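Peroxiredoxin HYR1 (Saccharomyces cerevisiae, PDB 3CMI) reduces hydroperoxides at the expense of thioredoxin and, as a sensor of peroxide stress, oxidises and so activates the transcription factor YAP1. Local coordinates at residues D112-Y115 / K116-S120; S152-P156 / S157-E161; N39-K43 / C44-P48. All blocks are in the same frame, centred on the assembly; numbering follows the deposited sequence.

Interaction 1: D112-Y115 / K116-S120; sequences DPVY and KFLKS
The carbonyl O of D112 takes two backbone N-H groups where helix 113-121 begins: K116 N at 3.0 Å, lying in the carbonyl plane, and, in a weak bond, Y115 N. D112 also caps the turn with its side chain, for V114 N donates to its OD2 at 3.0 Å. A chi1 of -168° sets CG anti to its own N, where OD2 can meet V114 N, and the N-H reaches OD2 from the anti side, 31° out of the carboxylate plane. The next rungs, F117 N to P113 O, L118 N to V114 O and K119 N to Y115 O, are regular alpha-helical bonds.

Side chains one turn apart fill in beside these bonds. V114 and L118 run side by side, pointing the same way, and meet at CG1 and CD1, 3.9 Å apart, while L118 CG presses on V114 O at 3.2 Å. K119 bends at its middle torsions, which brings CD to 3.2 Å from Y115 O and lets its NZ turn back to a salt bridge with E111. The Y115 ring packs edge-to-face with F70, and L118 lies on I37 and F138. This is an N-capped alpha helix, whose apolar side packs on the central sheet of the thioredoxin-like fold.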
loop_
_atom_site.group_PDB
_atom_site.type_symbol
_atom_site.label_atom_id
_atom_site.label_comp_id
_atom_site.label_asym_id
_atom_site.label_seq_id
_atom_site.Cartn_x
_atom_site.Cartn_y
_atom_site.Cartn_z
ATOM N N ASP A 112 -0.982 -11.491 -6.235
ATOM C CA ASP A 112 -2.315 -10.896 -6.145
ATOM C C ASP A 112 -2.499 -9.845 -7.233
ATOM O O ASP A 112 -1.571 -9.080 -7.508
ATOM C CB ASP A 112 -2.535 -10.261 -4.768
ATOM C CG ASP A 112 -3.990 -9.890 -4.518
ATOM O OD1 ASP A 112 -4.759 -10.746 -4.030
ATOM O OD2 ASP A 112 -4.364 -8.733 -4.796
ATOM N N PRO A 113 -3.692 -9.809 -7.864
ATOM C CA PRO A 113 -4.039 -8.784 -8.854
ATOM C C PRO A 113 -3.715 -7.338 -8.458
ATOM O O PRO A 113 -3.405 -6.535 -9.332
ATOM C CB PRO A 113 -5.548 -8.969 -9.022
ATOM C CG PRO A 113 -5.738 -10.441 -8.826
ATOM C CD PRO A 113 -4.782 -10.798 -7.712
ATOM N N VAL A 114 -3.785 -7.009 -7.168
ATOM C CA VAL A 114 -3.452 -5.656 -6.703
ATOM C C VAL A 114 -1.984 -5.361 -7.000
ATOM O O VAL A 114 -1.638 -4.272 -7.461
ATOM C CB VAL A 114 -3.742 -5.462 -5.187
ATOM C CG1 VAL A 114 -3.109 -4.164 -4.650
ATOM C CG2 VAL A 114 -5.251 -5.477 -4.915
ATOM N N TYR A 115 -1.131 -6.350 -6.746
ATOM C CA TYR A 115 0.298 -6.191 -6.951
ATOM C C TYR A 115 0.707 -6.324 -8.411
ATOM O O TYR A 115 1.678 -5.689 -8.845
ATOM C CB TYR A 115 1.097 -7.077 -5.991
ATOM C CG TYR A 115 1.249 -6.378 -4.658
ATOM C CD1 TYR A 115 2.427 -5.711 -4.334
ATOM C CD2 TYR A 115 0.188 -6.321 -3.750
ATOM C CE1 TYR A 115 2.560 -5.032 -3.125
ATOM C CE2 TYR A 115 0.309 -5.639 -2.532
ATOM C CZ TYR A 115 1.494 -5.000 -2.228
ATOM O OH TYR A 115 1.624 -4.330 -1.032
ATOM N N LYS A 116 -0.052 -7.110 -9.173
ATOM C CA LYS A 116 0.115 -7.135 -10.623
ATOM C C LYS A 116 -0.109 -5.726 -11.187
ATOM O O LYS A 116 0.725 -5.213 -11.934
ATOM C CB LYS A 116 -0.844 -8.139 -11.274
ATOM C CG LYS A 116 -0.540 -8.423 -12.738
ATOM C CD LYS A 116 -1.572 -9.357 -13.353
ATOM C CE LYS A 116 -1.274 -9.631 -14.820
ATOM N NZ LYS A 116 -2.213 -10.649 -15.404
ATOM N N PHE A 117 -1.226 -5.107 -10.804
ATOM C CA PHE A 117 -1.558 -3.758 -11.263
ATOM C C PHE A 117 -0.533 -2.709 -10.832
ATOM O O PHE A 117 -0.104 -1.891 -11.648
ATOM C CB PHE A 117 -2.961 -3.332 -10.812
ATOM C CG PHE A 117 -3.225 -1.861 -10.991
ATOM C CD1 PHE A 117 -3.498 -1.336 -12.257
ATOM C CD2 PHE A 117 -3.162 -0.994 -9.907
ATOM C CE1 PHE A 117 -3.726 0.027 -12.430
ATOM C CE2 PHE A 117 -3.382 0.373 -10.069
ATOM C CZ PHE A 117 -3.670 0.882 -11.331
ATOM N N LEU A 118 -0.158 -2.724 -9.553
ATOM C CA LEU A 118 0.782 -1.738 -9.025
ATOM C C LEU A 118 2.114 -1.774 -9.762
ATOM O O LEU A 118 2.606 -0.734 -10.202
ATOM C CB LEU A 118 0.971 -1.892 -7.511
ATOM C CG LEU A 118 -0.233 -1.488 -6.637
ATOM C CD1 LEU A 118 0.008 -1.829 -5.164
ATOM C CD2 LEU A 118 -0.591 -0.008 -6.799
ATOM N N LYS A 119 2.672 -2.968 -9.936
ATOM C CA LYS A 119 3.957 -3.130 -10.628
ATOM C C LYS A 119 3.923 -2.714 -12.100
ATOM O O LYS A 119 4.939 -2.270 -12.641
ATOM C CB LYS A 119 4.483 -4.556 -10.461
ATOM C CG LYS A 119 5.233 -4.754 -9.151
ATOM C CD LYS A 119 4.820 -6.026 -8.425
ATOM C CE LYS A 119 5.474 -7.246 -9.000
ATOM N NZ LYS A 119 5.188 -8.478 -8.205
ATOM N N SER A 120 2.758 -2.845 -12.741
ATOM C CA SER A 120 2.581 -2.414 -14.134
ATOM C C SER A 120 2.634 -0.892 -14.274
ATOM O O SER A 120 2.950 -0.373 -15.349
ATOM C CB SER A 120 1.267 -2.937 -14.710
ATOM O OG SER A 120 0.162 -2.180 -14.237
#

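Interaction 2: S152-P156 / S157-E161; sequences SLTKP and SSLSE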
loop_
_atom_site.group_PDB
_atom_site.type_symbol
_atom_site.label_atom_id
_atom_site.label_comp_id
_atom_site.label_asym_id
_atom_site.label_seq_id
_atom_site.Cartn_x
_atom_site.Cartn_y
_atom_site.Cartn_z
ATOM N N SER A 152 11.543 -0.426 0.778
ATOM C CA SER A 152 11.306 -0.829 2.168
ATOM C C SER A 152 12.045 0.016 3.212
ATOM O O SER A 152 11.601 0.111 4.357
ATOM C CB SER A 152 11.654 -2.309 2.361
ATOM O OG SER A 152 12.758 -2.691 1.562
ATOM N N LEU A 153 13.162 0.625 2.818
ATOM C CA LEU A 153 13.970 1.409 3.751
ATOM C C LEU A 153 13.476 2.841 3.955
ATOM O O LEU A 153 13.831 3.480 4.956
ATOM C CB LEU A 153 15.451 1.412 3.337
ATOM C CG LEU A 153 16.213 0.081 3.395
ATOM C CD1 LEU A 153 17.636 0.255 2.870
ATOM C CD2 LEU A 153 16.222 -0.513 4.807
ATOM N N THR A 154 12.673 3.356 3.023
ATOM C CA THR A 154 12.185 4.725 3.177
ATOM C C THR A 154 11.082 4.720 4.220
ATOM O O THR A 154 10.093 3.998 4.090
ATOM C CB THR A 154 11.734 5.424 1.847
ATOM O OG1 THR A 154 10.331 5.704 1.871
ATOM C CG2 THR A 154 12.083 4.619 0.637
ATOM N N LYS A 155 11.286 5.510 5.269
ATOM C CA LYS A 155 10.382 5.538 6.409
ATOM C C LYS A 155 9.074 6.237 6.032
ATOM O O LYS A 155 9.087 7.187 5.249
ATOM C CB LYS A 155 11.052 6.202 7.614
ATOM C CG LYS A 155 12.513 5.789 7.814
ATOM C CD LYS A 155 12.809 5.336 9.246
ATOM C CE LYS A 155 12.472 3.848 9.442
ATOM N NZ LYS A 155 12.906 3.322 10.773
ATOM N N PRO A 156 7.934 5.738 6.555
ATOM C CA PRO A 156 6.629 6.316 6.233
ATOM C C PRO A 156 6.565 7.824 6.472
ATOM O O PRO A 156 5.988 8.550 5.661
ATOM C CB PRO A 156 5.676 5.572 7.178
ATOM C CG PRO A 156 6.332 4.262 7.390
ATOM C CD PRO A 156 7.801 4.582 7.461
ATOM N N SER A 157 7.167 8.287 7.566
ATOM C CA SER A 157 7.220 9.713 7.901
ATOM C C SER A 157 7.843 10.570 6.788
ATOM O O SER A 157 7.451 11.723 6.590
ATOM C CB SER A 157 7.984 9.917 9.212
ATOM O OG SER A 157 9.304 9.398 9.120
ATOM N N SER A 158 8.802 10.000 6.061
ATOM C CA SER A 158 9.483 10.699 4.963
ATOM C C SER A 158 8.568 11.025 3.773
ATOM O O SER A 158 8.911 11.854 2.922
ATOM C CB SER A 158 10.684 9.879 4.494
ATOM O OG SER A 158 11.718 9.919 5.464
ATOM N N LEU A 159 7.410 10.365 3.737
ATOM C CA LEU A 159 6.414 10.507 2.675
ATOM C C LEU A 159 5.355 11.572 2.977
ATOM O O LEU A 159 4.493 11.843 2.135
ATOM C CB LEU A 159 5.697 9.163 2.468
ATOM C CG LEU A 159 6.112 8.128 1.414
ATOM C CD1 LEU A 159 7.623 8.019 1.194
ATOM C CD2 LEU A 159 5.496 6.763 1.757
ATOM N N SER A 160 5.409 12.160 4.173
ATOM C CA SER A 160 4.355 13.069 4.626
ATOM C C SER A 160 4.154 14.269 3.693
ATOM O O SER A 160 3.019 14.595 3.336
ATOM C CB SER A 160 4.584 13.508 6.080
ATOM O OG SER A 160 5.726 14.342 6.205
ATOM N N GLU A 161 5.255 14.898 3.282
ATOM C CA GLU A 161 5.221 16.052 2.374
ATOM C C GLU A 161 4.638 15.733 0.995
ATOM O O GLU A 161 3.867 16.519 0.442
ATOM C CB GLU A 161 6.615 16.672 2.233
ATOM C CG GLU A 161 7.070 17.455 3.456
ATOM C CD GLU A 161 6.251 18.710 3.689
ATOM O OE1 GLU A 161 5.761 18.898 4.818
ATOM O OE2 GLU A 161 6.093 19.508 2.744
#
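Backbone bonds come first here, between K155 and S158 and between P156 and L159. S158 N donates to K155 O at 2.9 Å, with an N-H...O angle of 136°, and L159 N donates to P156 O at 3.0 Å along a straighter path of 155°. In both, the donor stands well above the carbonyl plane, 53° out of it, so neither N-H points at a lone pair. Each bond spans three residues, and S160 N to S157 O continues the same spacing; this is the tight winding of a 3-10 turn.

Van der Waals contacts follow the same winding. S158 CB sits 3.2 Å from K155 O, and L159 CB 3.3 Å from P156 O, so each donor residue also touches its acceptor with its CB. The side chains of T154 and L159 cross at about a right angle, with T154 OG1 3.6 Å from L159 CD1. That hydroxyl is buried against the leucine methyl and has no polar partner in the model.

Polar and charged ends look elsewhere. S157 OG lies between its own backbone N and carbonyl carbon, 3.9 Å from K155 CB, and is hydrogen-bonded to E52 of helix 47-60. K155 NZ forms a long, weak ion pair with the same glutamate, while T154 O accepts from K137. P156 rests on E52 and L53, which ties the turn to the neighbouring helix. Residues 156-159 form a 3-10 turn with a proline at its start, running into helix 160-167, the last helix of this thioredoxin-like fold.

Interaction 3: N39-K43 / C44-P48; sequences NVASK and CGFTP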
loop_
_atom_site.group_PDB
_atom_site.type_symbol
_atom_site.label_atom_id
_atom_site.label_comp_id
_atom_site.label_asym_id
_atom_site.label_seq_id
_atom_site.Cartn_x
_atom_site.Cartn_y
_atom_site.Cartn_z
ATOM N N ASN A 39 3.004 -3.572 1.656
ATOM C CA ASN A 39 3.079 -4.985 2.004
ATOM C C ASN A 39 3.718 -5.124 3.378
ATOM O O ASN A 39 4.760 -4.534 3.668
ATOM C CB ASN A 39 3.797 -5.826 0.942
ATOM C CG ASN A 39 5.248 -5.437 0.761
ATOM O OD1 ASN A 39 6.157 -6.188 1.124
ATOM N ND2 ASN A 39 5.475 -4.270 0.185
ATOM N N VAL A 40 3.060 -5.896 4.224
ATOM C CA VAL A 40 3.379 -5.956 5.631
ATOM C C VAL A 40 3.892 -7.346 5.992
ATOM O O VAL A 40 3.570 -8.324 5.319
ATOM C CB VAL A 40 2.128 -5.515 6.440
ATOM C CG1 VAL A 40 1.858 -6.407 7.644
ATOM C CG2 VAL A 40 2.239 -4.043 6.803
ATOM N N ALA A 41 4.717 -7.421 7.031
ATOM C CA ALA A 41 5.311 -8.684 7.454
ATOM C C ALA A 41 4.294 -9.569 8.170
ATOM O O ALA A 41 3.641 -9.138 9.125
ATOM C CB ALA A 41 6.515 -8.434 8.337
ATOM N N SER A 42 4.168 -10.806 7.693
ATOM C CA SER A 42 3.265 -11.785 8.289
ATOM C C SER A 42 3.780 -12.240 9.655
ATOM O O SER A 42 2.992 -12.535 10.554
ATOM C CB SER A 42 3.087 -12.981 7.355
ATOM O OG SER A 42 2.051 -13.833 7.805
ATOM N N LYS A 43 5.104 -12.287 9.797
ATOM C CA LYS A 43 5.751 -12.636 11.062
ATOM C C LYS A 43 5.925 -11.411 11.961
ATOM O O LYS A 43 5.893 -10.269 11.490
ATOM C CB LYS A 43 7.109 -13.301 10.810
ATOM C CG LYS A 43 7.019 -14.698 10.218
ATOM C CD LYS A 43 8.401 -15.290 9.988
ATOM C CE LYS A 43 8.311 -16.717 9.468
ATOM N NZ LYS A 43 9.657 -17.301 9.213
ATOM N N CYS A 44 6.109 -11.664 13.256
ATOM C CA CYS A 44 6.285 -10.609 14.255
ATOM C C CYS A 44 7.716 -10.066 14.266
ATOM O O CYS A 44 8.608 -10.618 13.615
ATOM C CB CYS A 44 5.918 -11.132 15.648
ATOM S SG CYS A 44 4.250 -11.812 15.795
ATOM N N GLY A 45 7.919 -8.978 15.006
ATOM C CA GLY A 45 9.251 -8.412 15.214
ATOM C C GLY A 45 9.565 -7.192 14.371
ATOM O O GLY A 45 10.735 -6.875 14.142
ATOM N N PHE A 46 8.521 -6.502 13.916
ATOM C CA PHE A 46 8.686 -5.307 13.091
ATOM C C PHE A 46 7.913 -4.099 13.639
ATOM O O PHE A 46 7.467 -3.237 12.878
ATOM C CB PHE A 46 8.294 -5.604 11.637
ATOM C CG PHE A 46 9.197 -6.594 10.955
ATOM C CD1 PHE A 46 10.388 -6.179 10.368
ATOM C CD2 PHE A 46 8.859 -7.942 10.904
ATOM C CE1 PHE A 46 11.229 -7.094 9.741
ATOM C CE2 PHE A 46 9.694 -8.865 10.275
ATOM C CZ PHE A 46 10.881 -8.440 9.693
ATOM N N THR A 47 7.801 -4.032 14.967
ATOM C CA THR A 47 7.012 -3.007 15.667
ATOM C C THR A 47 7.288 -1.546 15.252
ATOM O O THR A 47 6.336 -0.786 15.055
ATOM C CB THR A 47 7.122 -3.152 17.211
ATOM O OG1 THR A 47 7.221 -4.538 17.563
ATOM C CG2 THR A 47 5.906 -2.543 17.900
ATOM N N PRO A 48 8.576 -1.140 15.131
ATOM C CA PRO A 48 8.848 0.243 14.706
ATOM C C PRO A 48 8.194 0.631 13.377
ATOM O O PRO A 48 7.785 1.779 13.207
ATOM C CB PRO A 48 10.374 0.274 14.570
ATOM C CG PRO A 48 10.851 -0.783 15.491
ATOM C CD PRO A 48 9.829 -1.874 15.393
#
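From A41, at the end of strand 34-41, the chain swings out through K43 and C44 and returns at F46, which stands at the N-cap position of helix 47-60. This is the strand-to-helix connection of a beta-alpha-beta unit in the thioredoxin-like fold, the place where the peroxidatic cysteine of this family lies. The loop holds itself without backbone hydrogen bonds between its two halves. At G45, phi 102° and psi 23° would press a side chain against the carbonyl O of C44, which calls for glycine here. The strand end is anchored instead by backbone bonds to its neighbours in the sheet, V40 with F70 and S42 with C72.

C44 is the active-site residue, which passes through a sulfenic acid and forms a transient disulfide with YAP1. Its first side-chain bond points away from 39-43. SG itself lies farther from the middle of the loop than the CA of C44, on the outside of the bend. A redox disulfide with C90 has been inferred for the protein but is absent from this model, in which C90 lies in the unmodelled region 77-94. K43 takes an extended course away from the loop, and its side chain touches N73.

The one side-chain packing contact between the two halves is made by F46 on A41. A chi1 of -66° puts CG anti to the carbonyl carbon and aims the ring back across the bend at A41, which also rests against Y50. A41 CB approaches the ring obliquely, 3.5 Å from F46 CD2 and 3.7 Å from CE2. K43 O lies separately in the ring plane at the edge, 3.8 Å from F46 CD2.

In the fold
All three contacts are local, yet their chemistry follows their place. Interaction 1 is a mostly buried helix start, held by regular alpha-helical bonds and apolar packing against the sheet. Interaction 2, on the other side of the chain's centre, is partly buried and uses bonds of 3-10 spacing, with S157 OG bonded to E52 of helix 47-60. Interaction 3 lies at the surface and lacks bonds across its loop; its packing there is F46 on A41, in the loop that carries the reactive cysteine. Interactions 2 and 3 both involve helix 47-60, one resting on it and the other leading into it. Interactions 1 and 3 meet directly, where Y115 OH packs 3.1 Å from N39 N.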